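Local coordinates for hypothetical protein PA5026 (PDB 1SH8) that is of unknown function but is probably a thioesterase of the hotdog superfamily, built as a dimer, at residues F89-K94 / E135-S140; G55-L60 / G95-E100; R77-V82 / R147-P152. All blocks are in the same frame, centred on the assembly; numbering follows the deposited sequence.

Contact 1: residues F89-K94 / E135-S140; sequences FRRPAK and EVVAES
The guanidinium of R90 meets the carboxylate of E139 at its edge, while that of R91 meets E135 over a face. R90 holds E139 side-on. Its NE lies 2.8 Å from E139 OE1, and its NH2 bonds the same oxygen at 2.9 Å. OE1 sits close to the guanidinium plane of R90. It receives NE on its anti lone pair and NH2 from above the carboxylate plane, and the two flat groups are turned 60° apart. The bend at chi2 (-50°) swings the R90 chain obliquely over A138, so that its NE edge meets E139 nearly crosswise. The other oxygen, E139 OE2, is held by Q128, so both ends of this carboxylate are engaged. In the second pair R91 NH1 is 3.1 Å from E135 OE1, but the oxygen stands above the guanidinium and no N-H points at it. This salt bridge rests on charge alone.

Between the two pairs V137 O accepts both R90 N (2.9 Å) and R91 N (3.2 Å), from the same face of its carbonyl plane. On the inner side A93 CB packs on V137 CG2 at 3.9 Å and also touches L57 of helix 54-62. F89 and A138 form an antiparallel non-hydrogen-bonded pair. Here strand 78-89 leaves its neighbour 136-148 and turns into the loop toward strand 97-102, at one end of the antiparallel sheet of a hotdog fold.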
ATOM      1  N   PHE A  89      -9.664  -3.688  -5.539  1.00  7.29           N
ATOM      2  CA  PHE A  89     -10.489  -2.489  -5.593  1.00  7.99           C
ATOM      3  C   PHE A  89     -11.841  -2.812  -6.220  1.00  8.40           C
ATOM      4  O   PHE A  89     -11.910  -3.293  -7.355  1.00  9.25           O
ATOM      5  CB  PHE A  89      -9.745  -1.415  -6.391  1.00  8.46           C
ATOM      6  CG  PHE A  89      -8.371  -1.109  -5.845  1.00  8.25           C
ATOM      7  CD1 PHE A  89      -8.218  -0.296  -4.721  1.00  8.38           C
ATOM      8  CD2 PHE A  89      -7.232  -1.665  -6.428  1.00  8.49           C
ATOM      9  CE1 PHE A  89      -6.947  -0.042  -4.186  1.00  9.37           C
ATOM     10  CE2 PHE A  89      -5.955  -1.419  -5.900  1.00  8.77           C
ATOM     11  CZ  PHE A  89      -5.816  -0.604  -4.775  1.00  8.89           C
ATOM     12  N   ARG A  90     -12.911  -2.544  -5.473  1.00  8.38           N
ATOM     13  CA  ARG A  90     -14.265  -2.843  -5.928  1.00  8.99           C
ATOM     14  C   ARG A  90     -15.023  -1.659  -6.514  1.00 11.07           C
ATOM     15  O   ARG A  90     -15.724  -1.801  -7.519  1.00 11.47           O
ATOM     16  CB  ARG A  90     -15.076  -3.435  -4.778  1.00  8.55           C
ATOM     17  CG  ARG A  90     -14.427  -4.644  -4.118  1.00  8.52           C
ATOM     18  CD  ARG A  90     -13.980  -5.692  -5.138  1.00  9.30           C
ATOM     19  NE  ARG A  90     -13.745  -6.974  -4.482  1.00  8.88           N
ATOM     20  CZ  ARG A  90     -13.186  -8.029  -5.062  1.00  9.65           C
ATOM     21  NH1 ARG A  90     -12.784  -7.968  -6.328  1.00  9.46           N
ATOM     22  NH2 ARG A  90     -13.055  -9.158  -4.381  1.00  8.19           N
ATOM     23  N   ARG A  91     -14.905  -0.499  -5.876  1.00 11.14           N
ATOM     24  CA  ARG A  91     -15.584   0.701  -6.360  1.00 13.72           C
ATOM     25  C   ARG A  91     -14.947   1.966  -5.797  1.00 12.59           C
ATOM     26  O   ARG A  91     -14.291   1.929  -4.757  1.00 11.53           O
ATOM     27  CB  ARG A  91     -17.071   0.646  -5.998  1.00 16.66           C
ATOM     28  CG  ARG A  91     -17.360   0.268  -4.563  1.00 21.58           C
ATOM     29  CD  ARG A  91     -18.774  -0.277  -4.427  1.00 25.80           C
ATOM     30  NE  ARG A  91     -19.784   0.767  -4.553  1.00 29.94           N
ATOM     31  CZ  ARG A  91     -21.055   0.540  -4.874  1.00 32.24           C
ATOM     32  NH1 ARG A  91     -21.471  -0.699  -5.111  1.00 32.15           N
ATOM     33  NH2 ARG A  91     -21.912   1.552  -4.951  1.00 32.03           N
ATOM     34  N   PRO A  92     -15.112   3.103  -6.492  1.00 13.12           N
ATOM     35  CA  PRO A  92     -14.529   4.359  -6.009  1.00 13.42           C
ATOM     36  C   PRO A  92     -14.882   4.579  -4.540  1.00 11.78           C
ATOM     37  O   PRO A  92     -16.045   4.480  -4.156  1.00 13.82           O
ATOM     38  CB  PRO A  92     -15.165   5.403  -6.924  1.00 14.90           C
ATOM     39  CG  PRO A  92     -15.315   4.652  -8.219  1.00 14.54           C
ATOM     40  CD  PRO A  92     -15.860   3.316  -7.746  1.00 13.94           C
ATOM     41  N   ALA A  93     -13.875   4.865  -3.722  1.00 11.54           N
ATOM     42  CA  ALA A  93     -14.087   5.081  -2.293  1.00 10.79           C
ATOM     43  C   ALA A  93     -14.307   6.558  -2.001  1.00 10.71           C
ATOM     44  O   ALA A  93     -13.367   7.353  -2.035  1.00 11.04           O
ATOM     45  CB  ALA A  93     -12.887   4.557  -1.505  1.00 10.19           C
ATOM     46  N   LYS A  94     -15.557   6.920  -1.722  1.00 11.04           N
ATOM     47  CA  LYS A  94     -15.903   8.306  -1.432  1.00 12.13           C
ATOM     48  C   LYS A  94     -16.212   8.499   0.046  1.00 10.95           C
ATOM     49  O   LYS A  94     -16.819   7.637   0.679  1.00 11.19           O
ATOM     50  CB  LYS A  94     -17.103   8.734  -2.284  1.00 14.63           C
ATOM     51  CG  LYS A  94     -16.814   8.702  -3.781  1.00 19.35           C
ATOM     52  CD  LYS A  94     -18.006   9.161  -4.599  1.00 23.48           C
ATOM     53  CE  LYS A  94     -17.723   9.047  -6.091  1.00 26.40           C
ATOM     54  NZ  LYS A  94     -16.578   9.899  -6.507  1.00 29.10           N
ATOM     55  N   GLU A 135     -21.068   0.227   1.870  1.00  9.58           N
ATOM     56  CA  GLU A 135     -20.675  -0.397   0.602  1.00  9.38           C
ATOM     57  C   GLU A 135     -19.213  -0.831   0.697  1.00  9.25           C
ATOM     58  O   GLU A 135     -18.371  -0.101   1.222  1.00  8.19           O
ATOM     59  CB  GLU A 135     -20.808   0.574  -0.581  1.00  9.11           C
ATOM     60  CG  GLU A 135     -22.224   0.896  -1.015  1.00 14.29           C
ATOM     61  CD  GLU A 135     -23.027  -0.340  -1.391  1.00 16.84           C
ATOM     62  OE1 GLU A 135     -22.547  -1.169  -2.196  1.00 17.77           O
ATOM     63  OE2 GLU A 135     -24.154  -0.478  -0.879  1.00 20.00           O
ATOM     64  N   VAL A 136     -18.914  -2.018   0.183  1.00  8.90           N
ATOM     65  CA  VAL A 136     -17.552  -2.536   0.197  1.00  8.66           C
ATOM     66  C   VAL A 136     -16.780  -1.906  -0.959  1.00  8.80           C
ATOM     67  O   VAL A 136     -17.050  -2.188  -2.126  1.00 10.46           O
ATOM     68  CB  VAL A 136     -17.562  -4.071   0.063  1.00 10.13           C
ATOM     69  CG1 VAL A 136     -16.138  -4.605  -0.022  1.00 10.53           C
ATOM     70  CG2 VAL A 136     -18.282  -4.675   1.260  1.00  9.74           C
ATOM     71  N   VAL A 137     -15.819  -1.045  -0.635  1.00  6.88           N
ATOM     72  CA  VAL A 137     -15.052  -0.366  -1.668  1.00  7.01           C
ATOM     73  C   VAL A 137     -13.771  -1.095  -2.062  1.00  6.48           C
ATOM     74  O   VAL A 137     -13.251  -0.899  -3.162  1.00  6.64           O
ATOM     75  CB  VAL A 137     -14.703   1.081  -1.236  1.00  7.26           C
ATOM     76  CG1 VAL A 137     -15.987   1.861  -0.949  1.00  6.80           C
ATOM     77  CG2 VAL A 137     -13.791   1.065  -0.007  1.00  6.50           C
ATOM     78  N   ALA A 138     -13.268  -1.933  -1.162  1.00  6.13           N
ATOM     79  CA  ALA A 138     -12.049  -2.697  -1.410  1.00  6.35           C
ATOM     80  C   ALA A 138     -11.997  -3.864  -0.436  1.00  6.92           C
ATOM     81  O   ALA A 138     -12.606  -3.818   0.631  1.00  6.76           O
ATOM     82  CB  ALA A 138     -10.823  -1.808  -1.229  1.00  6.07           C
ATOM     83  N   GLU A 139     -11.270  -4.909  -0.813  1.00  6.38           N
ATOM     84  CA  GLU A 139     -11.124  -6.088   0.026  1.00  7.46           C
ATOM     85  C   GLU A 139      -9.667  -6.524  -0.005  1.00  8.10           C
ATOM     86  O   GLU A 139      -9.046  -6.557  -1.068  1.00  8.52           O
ATOM     87  CB  GLU A 139     -12.042  -7.205  -0.485  1.00  8.64           C
ATOM     88  CG  GLU A 139     -13.515  -6.844  -0.371  1.00  7.82           C
ATOM     89  CD  GLU A 139     -14.440  -7.949  -0.839  1.00 11.98           C
ATOM     90  OE1 GLU A 139     -14.552  -8.160  -2.067  1.00 10.89           O
ATOM     91  OE2 GLU A 139     -15.057  -8.610   0.027  1.00 12.22           O
ATOM     92  N   SER A 140      -9.123  -6.854   1.162  1.00  7.38           N
ATOM     93  CA  SER A 140      -7.723  -7.260   1.258  1.00  6.94           C
ATOM     94  C   SER A 140      -7.510  -8.625   1.906  1.00  6.64           C
ATOM     95  O   SER A 140      -8.362  -9.127   2.639  1.00  6.41           O
ATOM     96  CB  SER A 140      -6.932  -6.218   2.060  1.00  7.76           C
ATOM     97  OG  SER A 140      -7.385  -6.166   3.407  1.00  8.51           O
TER

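Contact 2: residues G55-L60 / G95-E100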
ATOM      1  N   GLY A  55      -3.173   4.353  -2.235  1.00  7.16           N
ATOM      2  CA  GLY A  55      -2.214   4.244  -1.144  1.00  6.96           C
ATOM      3  C   GLY A  55      -2.853   4.432   0.220  1.00  7.59           C
ATOM      4  O   GLY A  55      -2.413   3.833   1.211  1.00  7.59           O
ATOM      5  N   ALA A  56      -3.885   5.270   0.279  1.00  6.25           N
ATOM      6  CA  ALA A  56      -4.595   5.511   1.529  1.00  6.57           C
ATOM      7  C   ALA A  56      -5.424   4.264   1.848  1.00  7.07           C
ATOM      8  O   ALA A  56      -5.510   3.843   3.007  1.00  7.34           O
ATOM      9  CB  ALA A  56      -5.490   6.731   1.399  1.00  7.35           C
ATOM     10  N   LEU A  57      -6.043   3.677   0.820  1.00  6.79           N
ATOM     11  CA  LEU A  57      -6.831   2.459   1.009  1.00  6.41           C
ATOM     12  C   LEU A  57      -5.912   1.348   1.508  1.00  6.12           C
ATOM     13  O   LEU A  57      -6.263   0.604   2.426  1.00  6.32           O
ATOM     14  CB  LEU A  57      -7.503   2.048  -0.306  1.00  6.14           C
ATOM     15  CG  LEU A  57      -8.705   2.909  -0.720  1.00  8.96           C
ATOM     16  CD1 LEU A  57      -9.085   2.637  -2.171  1.00  9.04           C
ATOM     17  CD2 LEU A  57      -9.879   2.608   0.217  1.00  8.22           C
ATOM     18  N   PHE A  58      -4.726   1.248   0.917  1.00  5.30           N
ATOM     19  CA  PHE A  58      -3.777   0.216   1.335  1.00  5.92           C
ATOM     20  C   PHE A  58      -3.389   0.389   2.800  1.00  5.69           C
ATOM     21  O   PHE A  58      -3.356  -0.573   3.565  1.00  6.53           O
ATOM     22  CB  PHE A  58      -2.501   0.263   0.493  1.00  6.27           C
ATOM     23  CG  PHE A  58      -1.474  -0.758   0.908  1.00  6.96           C
ATOM     24  CD1 PHE A  58      -1.466  -2.035   0.345  1.00  7.84           C
ATOM     25  CD2 PHE A  58      -0.537  -0.457   1.894  1.00  7.78           C
ATOM     26  CE1 PHE A  58      -0.531  -2.998   0.764  1.00  8.71           C
ATOM     27  CE2 PHE A  58       0.395  -1.410   2.321  1.00  8.72           C
ATOM     28  CZ  PHE A  58       0.397  -2.680   1.755  1.00  8.02           C
ATOM     29  N   THR A  59      -3.082   1.623   3.184  1.00  5.51           N
ATOM     30  CA  THR A  59      -2.679   1.900   4.553  1.00  6.55           C
ATOM     31  C   THR A  59      -3.782   1.508   5.535  1.00  6.38           C
ATOM     32  O   THR A  59      -3.513   0.891   6.568  1.00  7.33           O
ATOM     33  CB  THR A  59      -2.302   3.386   4.712  1.00  6.07           C
ATOM     34  OG1 THR A  59      -1.180   3.672   3.867  1.00  6.90           O
ATOM     35  CG2 THR A  59      -1.918   3.700   6.148  1.00  7.00           C
ATOM     36  N   LEU A  60      -5.024   1.847   5.204  1.00  5.88           N
ATOM     37  CA  LEU A  60      -6.150   1.505   6.069  1.00  6.50           C
ATOM     38  C   LEU A  60      -6.305  -0.010   6.203  1.00  6.54           C
ATOM     39  O   LEU A  60      -6.544  -0.521   7.294  1.00  6.23           O
ATOM     40  CB  LEU A  60      -7.449   2.089   5.507  1.00  6.56           C
ATOM     41  CG  LEU A  60      -8.712   1.718   6.296  1.00  5.94           C
ATOM     42  CD1 LEU A  60      -8.606   2.275   7.714  1.00  6.13           C
ATOM     43  CD2 LEU A  60      -9.941   2.271   5.594  1.00  6.54           C
ATOM     44  N   GLY A  95     -15.778   9.633   0.591  1.00 10.29           N
ATOM     45  CA  GLY A  95     -16.018   9.915   1.990  1.00  8.97           C
ATOM     46  C   GLY A  95     -15.056   9.154   2.879  1.00 10.10           C
ATOM     47  O   GLY A  95     -14.010   8.687   2.418  1.00  9.44           O
ATOM     48  N   ASP A  96     -15.403   9.036   4.157  1.00  9.74           N
ATOM     49  CA  ASP A  96     -14.565   8.319   5.110  1.00  9.82           C
ATOM     50  C   ASP A  96     -14.735   6.816   4.916  1.00  9.27           C
ATOM     51  O   ASP A  96     -15.845   6.322   4.686  1.00  8.93           O
ATOM     52  CB  ASP A  96     -14.939   8.696   6.543  1.00  9.42           C
ATOM     53  CG  ASP A  96     -14.627  10.143   6.872  1.00 10.72           C
ATOM     54  OD1 ASP A  96     -13.997  10.826   6.043  1.00 10.85           O
ATOM     55  OD2 ASP A  96     -15.008  10.592   7.974  1.00 13.97           O
ATOM     56  N   ILE A  97     -13.625   6.091   5.024  1.00  8.34           N
ATOM     57  CA  ILE A  97     -13.625   4.648   4.840  1.00  7.10           C
ATOM     58  C   ILE A  97     -13.171   3.969   6.128  1.00  8.20           C
ATOM     59  O   ILE A  97     -12.283   4.473   6.817  1.00  7.41           O
ATOM     60  CB  ILE A  97     -12.673   4.265   3.677  1.00  7.34           C
ATOM     61  CG1 ILE A  97     -13.038   5.067   2.420  1.00  7.90           C
ATOM     62  CG2 ILE A  97     -12.751   2.779   3.393  1.00  7.42           C
ATOM     63  CD1 ILE A  97     -14.462   4.842   1.912  1.00  8.07           C
ATOM     64  N   ARG A  98     -13.779   2.828   6.451  1.00  7.46           N
ATOM     65  CA  ARG A  98     -13.432   2.105   7.669  1.00  6.93           C
ATOM     66  C   ARG A  98     -13.115   0.644   7.422  1.00  6.56           C
ATOM     67  O   ARG A  98     -13.418   0.083   6.365  1.00  7.07           O
ATOM     68  CB  ARG A  98     -14.579   2.165   8.696  1.00  7.74           C
ATOM     69  CG  ARG A  98     -14.973   3.552   9.163  1.00  7.62           C
ATOM     70  CD  ARG A  98     -15.911   3.459  10.370  1.00  9.75           C
ATOM     71  NE  ARG A  98     -17.174   2.786  10.050  1.00 10.22           N
ATOM     72  CZ  ARG A  98     -18.106   2.474  10.952  1.00 10.72           C
ATOM     73  NH1 ARG A  98     -17.920   2.767  12.234  1.00 10.26           N
ATOM     74  NH2 ARG A  98     -19.231   1.874  10.572  1.00 11.40           N
ATOM     75  N   VAL A  99     -12.519   0.031   8.435  1.00  6.66           N
ATOM     76  CA  VAL A  99     -12.179  -1.377   8.396  1.00  6.66           C
ATOM     77  C   VAL A  99     -12.159  -1.894   9.829  1.00  7.68           C
ATOM     78  O   VAL A  99     -11.851  -1.152  10.767  1.00  7.73           O
ATOM     79  CB  VAL A  99     -10.777  -1.612   7.771  1.00  6.05           C
ATOM     80  CG1 VAL A  99      -9.692  -1.021   8.667  1.00  5.76           C
ATOM     81  CG2 VAL A  99     -10.536  -3.109   7.566  1.00  7.92           C
ATOM     82  N   GLU A 100     -12.528  -3.156  10.003  1.00  7.57           N
ATOM     83  CA  GLU A 100     -12.455  -3.770  11.317  1.00  8.95           C
ATOM     84  C   GLU A 100     -11.803  -5.131  11.124  1.00  8.86           C
ATOM     85  O   GLU A 100     -11.875  -5.724  10.046  1.00  7.88           O
ATOM     86  CB  GLU A 100     -13.832  -3.859  11.998  1.00 13.08           C
ATOM     87  CG  GLU A 100     -14.932  -4.603  11.286  1.00 17.13           C
ATOM     88  CD  GLU A 100     -16.304  -4.321  11.918  1.00 20.81           C
ATOM     89  OE1 GLU A 100     -16.447  -4.469  13.149  1.00 17.47           O
ATOM     90  OE2 GLU A 100     -17.244  -3.946  11.183  1.00 24.28           O
TER
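L60 reaches from helix 54-62 toward strand 97-102 and fits its forked end between I97 and V99. The two methyls of the fork part company. CD2 goes to I97, where it lies 3.6 Å from I97 CG2 and 3.4 Å from I97 O, so it rests on backbone as well as side chain. CD1 goes to V99 and meets V99 CG1 at 3.6 Å. L60 lies nearly crosswise to I97 and runs antiparallel alongside V99, its fork set in the notch between the two strand side chains. With CG of L60 anti to the backbone N (chi1 177°), the chain reaches out from the helix to the strand. V99 CG1 also touches the helix backbone, 3.5 Å from L60 O.

This is the helix-on-sheet packing of the hotdog fold, in which a central helix is wrapped by antiparallel strands. The short helix and strand segments run 25° from parallel, with axes 9.4 Å apart at their closest approach. One turn before L60, L57 adds a looser bump, with its CD2 4.3 Å from I97 CG2.

I97 and V99 point inward together, and R98 between them points away and pairs with E29. L38, L127 and L129 continue the apolar surroundings on nearby strands. On the helix, F58 stacks its ring on F58 of the second subunit.

Contact 3: residues R77-V82 / R147-P152; sequences RFYPIV and RSHARP
R147 runs alongside Y79 in the same direction. R147 CB sits over one face of the Y79 ring, 4.0 Å from its centroid, a CH-pi contact. Further out R147 NE donates to Y79 OH at 3.1 Å, with the oxygen in the guanidinium plane. The bend of R147 at chi3 (60°) brings the NE edge of the guanidinium to the phenol oxygen, the two planes 67° apart. Y79 CD2 lies over one face of the H149 ring, 3.4 Å from H149 CE1, with the two ring planes 36° apart. I81 CD1 packs on R147 CD, also at 3.4 Å.

Behind these side chains, two backbone bonds join Y79 and R147 as an antiparallel hydrogen-bonded pair. F78 and S148 follow as a non-hydrogen-bonded pair, with S148 CB 3.8 Å from F78 CD1. One water links Y79 OH to S148 O. Another joins H149 NE2 to F78 O and helps to place the imidazole. R147 NH1 is hydrogen-bonded to Q145 OE1.

The contact lies where strand 78-89 begins and strand 136-148 ends in the C-terminal tail. F78 packs on F69 of helix 64-72, R147 touches K120 of strand 120-130, and Y79 and I81 pack on I49 of the second subunit.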
ATOM      1  N   ARG A  77       8.159  -7.430  23.629  1.00 10.94           N
ATOM      2  CA  ARG A  77       8.770  -8.743  23.427  1.00 11.32           C
ATOM      3  C   ARG A  77       8.744  -9.163  21.953  1.00 11.28           C
ATOM      4  O   ARG A  77       9.681  -9.795  21.456  1.00 11.77           O
ATOM      5  CB  ARG A  77       8.033  -9.792  24.260  1.00 11.62           C
ATOM      6  CG  ARG A  77       8.611 -11.187  24.116  1.00 13.76           C
ATOM      7  CD  ARG A  77       7.776 -12.231  24.838  1.00 15.97           C
ATOM      8  NE  ARG A  77       8.372 -13.564  24.725  1.00 17.12           N
ATOM      9  CZ  ARG A  77       7.738 -14.698  25.014  1.00 19.48           C
ATOM     10  NH1 ARG A  77       6.478 -14.671  25.437  1.00 21.25           N
ATOM     11  NH2 ARG A  77       8.362 -15.862  24.877  1.00 20.12           N
ATOM     12  N   PHE A  78       7.665  -8.799  21.265  1.00 10.47           N
ATOM     13  CA  PHE A  78       7.476  -9.136  19.854  1.00  9.42           C
ATOM     14  C   PHE A  78       7.277  -7.889  19.005  1.00 10.11           C
ATOM     15  O   PHE A  78       7.078  -6.791  19.516  1.00  9.73           O
ATOM     16  CB  PHE A  78       6.219  -9.999  19.673  1.00  9.76           C
ATOM     17  CG  PHE A  78       6.216 -11.264  20.477  1.00 10.45           C
ATOM     18  CD1 PHE A  78       7.095 -12.301  20.176  1.00 11.14           C
ATOM     19  CD2 PHE A  78       5.318 -11.426  21.527  1.00 12.18           C
ATOM     20  CE1 PHE A  78       7.080 -13.480  20.908  1.00 12.84           C
ATOM     21  CE2 PHE A  78       5.295 -12.606  22.271  1.00 14.17           C
ATOM     22  CZ  PHE A  78       6.176 -13.633  21.960  1.00 14.54           C
ATOM     23  N   TYR A  79       7.328  -8.079  17.692  1.00  9.86           N
ATOM     24  CA  TYR A  79       7.069  -7.003  16.750  1.00  9.21           C
ATOM     25  C   TYR A  79       6.447  -7.678  15.542  1.00  9.99           C
ATOM     26  O   TYR A  79       6.723  -8.849  15.263  1.00  9.95           O
ATOM     27  CB  TYR A  79       8.349  -6.251  16.368  1.00  9.78           C
ATOM     28  CG  TYR A  79       9.351  -7.049  15.576  1.00 10.61           C
ATOM     29  CD1 TYR A  79       9.344  -7.033  14.181  1.00 10.53           C
ATOM     30  CD2 TYR A  79      10.331  -7.797  16.223  1.00 11.11           C
ATOM     31  CE1 TYR A  79      10.299  -7.740  13.451  1.00 11.10           C
ATOM     32  CE2 TYR A  79      11.284  -8.506  15.509  1.00 12.14           C
ATOM     33  CZ  TYR A  79      11.266  -8.474  14.123  1.00 12.60           C
ATOM     34  OH  TYR A  79      12.229  -9.170  13.425  1.00 13.42           O
ATOM     35  N   PRO A  80       5.556  -6.967  14.840  1.00  9.38           N
ATOM     36  CA  PRO A  80       4.916  -7.552  13.663  1.00  8.99           C
ATOM     37  C   PRO A  80       5.542  -7.054  12.365  1.00  9.36           C
ATOM     38  O   PRO A  80       6.144  -5.984  12.325  1.00  9.75           O
ATOM     39  CB  PRO A  80       3.480  -7.078  13.804  1.00  8.65           C
ATOM     40  CG  PRO A  80       3.675  -5.650  14.294  1.00  7.89           C
ATOM     41  CD  PRO A  80       4.820  -5.771  15.304  1.00  9.32           C
ATOM     42  N   ILE A  81       5.414  -7.849  11.312  1.00  8.81           N
ATOM     43  CA  ILE A  81       5.877  -7.444   9.993  1.00  9.46           C
ATOM     44  C   ILE A  81       4.865  -8.005   9.010  1.00  9.20           C
ATOM     45  O   ILE A  81       4.276  -9.063   9.250  1.00 10.61           O
ATOM     46  CB  ILE A  81       7.272  -8.002   9.613  1.00 12.04           C
ATOM     47  CG1 ILE A  81       7.282  -9.523   9.724  1.00 14.39           C
ATOM     48  CG2 ILE A  81       8.343  -7.368  10.469  1.00 15.55           C
ATOM     49  CD1 ILE A  81       8.543 -10.148   9.174  1.00 19.65           C
ATOM     50  N   VAL A  82       4.633  -7.288   7.922  1.00  8.03           N
ATOM     51  CA  VAL A  82       3.712  -7.781   6.917  1.00  8.39           C
ATOM     52  C   VAL A  82       4.580  -8.485   5.870  1.00  8.31           C
ATOM     53  O   VAL A  82       5.606  -7.948   5.449  1.00  9.28           O
ATOM     54  CB  VAL A  82       2.874  -6.623   6.298  1.00  7.73           C
ATOM     55  CG1 VAL A  82       3.779  -5.541   5.730  1.00  8.28           C
ATOM     56  CG2 VAL A  82       1.939  -7.179   5.232  1.00  8.23           C
ATOM     57  N   ARG A 147       7.037 -11.687  15.386  1.00 10.26           N
ATOM     58  CA  ARG A 147       8.402 -12.133  15.630  1.00 12.29           C
ATOM     59  C   ARG A 147       8.962 -11.654  16.950  1.00 13.22           C
ATOM     60  O   ARG A 147       8.632 -10.570  17.418  1.00 12.10           O
ATOM     61  CB  ARG A 147       9.322 -11.638  14.510  1.00 12.69           C
ATOM     62  CG  ARG A 147       8.899 -12.067  13.110  1.00 15.20           C
ATOM     63  CD  ARG A 147       9.823 -11.474  12.061  1.00 18.02           C
ATOM     64  NE  ARG A 147      11.214 -11.884  12.246  1.00 21.86           N
ATOM     65  CZ  ARG A 147      11.700 -13.082  11.925  1.00 24.57           C
ATOM     66  NH1 ARG A 147      10.915 -14.009  11.393  1.00 24.35           N
ATOM     67  NH2 ARG A 147      12.982 -13.354  12.136  1.00 25.54           N
ATOM     68  N   SER A 148       9.818 -12.468  17.554  1.00 14.59           N
ATOM     69  CA  SER A 148      10.443 -12.065  18.800  1.00 16.26           C
ATOM     70  C   SER A 148      11.738 -11.360  18.417  1.00 16.35           C
ATOM     71  O   SER A 148      12.307 -11.615  17.354  1.00 14.38           O
ATOM     72  CB  SER A 148      10.742 -13.281  19.682  1.00 18.02           C
ATOM     73  OG  SER A 148      11.627 -14.175  19.037  1.00 23.93           O
ATOM     74  N   HIS A 149      12.191 -10.448  19.264  1.00 17.77           N
ATOM     75  CA  HIS A 149      13.431  -9.744  18.988  1.00 19.10           C
ATOM     76  C   HIS A 149      14.589 -10.704  19.228  1.00 20.81           C
ATOM     77  O   HIS A 149      14.595 -11.449  20.207  1.00 22.89           O
ATOM     78  CB  HIS A 149      13.558  -8.525  19.906  1.00 19.09           C
ATOM     79  CG  HIS A 149      12.620  -7.411  19.561  1.00 18.60           C
ATOM     80  ND1 HIS A 149      12.834  -6.561  18.497  1.00 17.48           N
ATOM     81  CD2 HIS A 149      11.461  -7.011  20.136  1.00 17.73           C
ATOM     82  CE1 HIS A 149      11.847  -5.684  18.433  1.00 19.07           C
ATOM     83  NE2 HIS A 149      11.001  -5.935  19.417  1.00 18.65           N
ATOM     84  N   ALA A 150      15.559 -10.708  18.323  1.00 22.55           N
ATOM     85  CA  ALA A 150      16.711 -11.584  18.475  1.00 24.89           C
ATOM     86  C   ALA A 150      17.679 -10.931  19.454  1.00 26.10           C
ATOM     87  O   ALA A 150      17.657  -9.713  19.649  1.00 26.03           O
ATOM     88  CB  ALA A 150      17.394 -11.806  17.130  1.00 25.67           C
ATOM     89  N   ARG A 151      18.519 -11.743  20.079  1.00 26.90           N
ATOM     90  CA  ARG A 151      19.492 -11.224  21.023  1.00 27.30           C
ATOM     91  C   ARG A 151      20.590 -10.547  20.207  1.00 26.87           C
ATOM     92  O   ARG A 151      21.103 -11.130  19.254  1.00 25.71           O
ATOM     93  CB  ARG A 151      20.068 -12.373  21.843  1.00 29.90           C
ATOM     94  CG  ARG A 151      21.035 -11.933  22.907  1.00 33.02           C
ATOM     95  CD  ARG A 151      21.597 -13.118  23.653  1.00 34.42           C
ATOM     96  NE  ARG A 151      22.471 -12.667  24.723  1.00 37.39           N
ATOM     97  CZ  ARG A 151      22.057 -11.987  25.786  1.00 37.93           C
ATOM     98  NH1 ARG A 151      20.774 -11.680  25.935  1.00 38.61           N
ATOM     99  NH2 ARG A 151      22.935 -11.602  26.697  1.00 39.13           N
ATOM    100  N   PRO A 152      20.950  -9.299  20.553  1.00 27.14           N
ATOM    101  CA  PRO A 152      21.998  -8.592  19.805  1.00 27.07           C
ATOM    102  C   PRO A 152      23.316  -9.372  19.742  1.00 27.48           C
ATOM    103  O   PRO A 152      23.795  -9.885  20.753  1.00 26.82           O
ATOM    104  CB  PRO A 152      22.137  -7.276  20.569  1.00 27.70           C
ATOM    105  CG  PRO A 152      20.744  -7.044  21.090  1.00 27.49           C
ATOM    106  CD  PRO A 152      20.357  -8.423  21.582  1.00 27.64           C
TER
HETATM  107  O   HOH W   1      11.806 -10.745  22.536  1.00 34.81           O
HETATM  108  O   HOH W   2       8.588  -4.502  19.537  1.00 20.98           O
HETATM  109  O   HOH W   3      13.892 -11.074  14.864  1.00 27.55           O

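Contact 2 is the buried one, joining helix 54-62 to strand 97-102 by apolar packing. Contact 1 is partly buried and contact 3 lies at the surface. Both join strand 136-148 or its ends to strand 78-89 or the loop after it, at opposite ends of the same sheet, with centres about 33 Å apart. Their chemistry differs: contact 1 puts salt bridges on its outer side, whereas contact 3 uses aromatic rings, an arginine and bridging waters. Contacts 1 and 2 merge into one apolar layer, where V137 meets I97 and L57 meets F89. All three also have residues that touch the second subunit.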